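Local coordinates for protein arginase (Thermus thermophilus, PDB 2EF5) that probably hydrolyses L-arginine to L-ornithine and urea, using two manganese ions in each subunit, at residues A[242-245]-A[246-249]. Sequence-based numbering, arbitrary orientation.
Sequences AHLL and MEIL. With GAI (guanidine), chain I.
E247 N donates to H243 O at 2.8 Å, one of four fairly straight backbone hydrogen bonds between 242-245 and 246-249, each from the N-H of residue i+4 to the O of residue i, within helix 239-252, which links strands 212-217 and 255-261 in a beta-alpha-beta unit of the arginase fold.

The polar work falls to E247. Its chain, extended beyond CG (chi2 170°), runs back along the helix past H243 to a bound guanidine: guanidine N1 donates a hydrogen bond to E247 OE1 at 2.7 Å and N3 to E247 OE2 at 2.9 Å, the latter almost linear (173°). H243, L244 and E247 belong to this guanidine pocket, distinct from the manganese site; the M246 side chain is about 14 Å from a manganese ion. The H243 ring turns away from the ligand, and H243 ND1 is hydrogen-bonded to S283 OG on helix 272-284. Replaced by an alanine, E247 would lose its carboxylate, and guanidine N1 and N3 would probably be left without these acceptors.

Apolar contacts make up the rest. L244 CG and I248 CD1 meet at 3.8 Å, one turn apart. L245 packs against V196 and A200 of helix 196-206, while M246, bent at chi2 (-60°) and chi3, doubles back until its terminal CE rests 3.8 Å from L245 CG.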
loop_
_atom_site.group_PDB
_atom_site.type_symbol
_atom_site.label_atom_id
_atom_site.label_comp_id
_atom_site.label_asym_id
_atom_site.label_seq_id
_atom_site.Cartn_x
_atom_site.Cartn_y
_atom_site.Cartn_z
ATOM N N ALA A 242 5.337 -31.041 6.118
ATOM C CA ALA A 242 5.093 -31.397 7.512
ATOM C C ALA A 242 6.315 -32.072 8.128
ATOM O O ALA A 242 6.676 -31.787 9.269
ATOM C CB ALA A 242 3.859 -32.307 7.624
ATOM N N HIS A 243 6.960 -32.972 7.388
ATOM C CA HIS A 243 8.138 -33.630 7.936
ATOM C C HIS A 243 9.277 -32.623 8.092
ATOM O O HIS A 243 9.993 -32.648 9.093
ATOM C CB HIS A 243 8.565 -34.816 7.062
ATOM C CG HIS A 243 7.785 -36.065 7.332
ATOM N ND1 HIS A 243 8.019 -36.863 8.434
ATOM C CD2 HIS A 243 6.750 -36.628 6.671
ATOM C CE1 HIS A 243 7.159 -37.866 8.436
ATOM N NE2 HIS A 243 6.376 -37.749 7.380
ATOM N N LEU A 244 9.435 -31.723 7.126
ATOM C CA LEU A 244 10.496 -30.721 7.234
ATOM C C LEU A 244 10.305 -29.879 8.499
ATOM O O LEU A 244 11.251 -29.641 9.249
ATOM C CB LEU A 244 10.513 -29.791 6.020
ATOM C CG LEU A 244 11.615 -28.728 6.131
ATOM C CD1 LEU A 244 12.985 -29.411 6.123
ATOM C CD2 LEU A 244 11.508 -27.744 4.985
ATOM N N LEU A 245 9.077 -29.423 8.726
ATOM C CA LEU A 245 8.777 -28.622 9.908
ATOM C C LEU A 245 9.171 -29.364 11.179
ATOM O O LEU A 245 9.798 -28.790 12.077
ATOM C CB LEU A 245 7.287 -28.284 9.963
ATOM C CG LEU A 245 6.857 -27.497 11.206
ATOM C CD1 LEU A 245 7.600 -26.163 11.262
ATOM C CD2 LEU A 245 5.360 -27.278 11.161
ATOM N N MET A 246 8.799 -30.638 11.251
ATOM C CA MET A 246 9.120 -31.456 12.411
ATOM C C MET A 246 10.627 -31.634 12.576
ATOM O O MET A 246 11.140 -31.548 13.689
ATOM C CB MET A 246 8.455 -32.836 12.300
ATOM C CG MET A 246 6.941 -32.827 12.311
ATOM S SD MET A 246 6.188 -32.119 13.808
ATOM C CE MET A 246 5.653 -30.540 13.205
ATOM N N GLU A 247 11.334 -31.879 11.475
ATOM C CA GLU A 247 12.778 -32.089 11.538
ATOM C C GLU A 247 13.538 -30.839 11.989
ATOM O O GLU A 247 14.503 -30.934 12.753
ATOM C CB GLU A 247 13.314 -32.553 10.176
ATOM C CG GLU A 247 12.650 -33.823 9.646
ATOM C CD GLU A 247 13.019 -34.114 8.197
ATOM O OE1 GLU A 247 13.146 -33.159 7.410
ATOM O OE2 GLU A 247 13.161 -35.297 7.833
ATOM N N ILE A 248 13.110 -29.670 11.528
ATOM C CA ILE A 248 13.794 -28.447 11.919
ATOM C C ILE A 248 13.515 -28.136 13.391
ATOM O O ILE A 248 14.396 -27.672 14.106
ATOM C CB ILE A 248 13.387 -27.267 11.010
ATOM C CG1 ILE A 248 13.880 -27.535 9.579
ATOM C CG2 ILE A 248 13.992 -25.973 11.531
ATOM C CD1 ILE A 248 13.514 -26.452 8.559
ATOM N N LEU A 249 12.299 -28.408 13.854
ATOM C CA LEU A 249 11.981 -28.179 15.257
ATOM C C LEU A 249 12.794 -29.173 16.088
ATOM O O LEU A 249 13.307 -28.828 17.161
ATOM C CB LEU A 249 10.480 -28.366 15.526
ATOM C CG LEU A 249 9.550 -27.330 14.876
ATOM C CD1 LEU A 249 8.092 -27.679 15.170
ATOM C CD2 LEU A 249 9.879 -25.934 15.384
HETATM C C GAI I . 11.672 -34.698 4.536
HETATM N N1 GAI I . 12.085 -33.489 4.948
HETATM N N2 GAI I . 11.053 -34.817 3.360
HETATM N N3 GAI I . 11.880 -35.777 5.299
#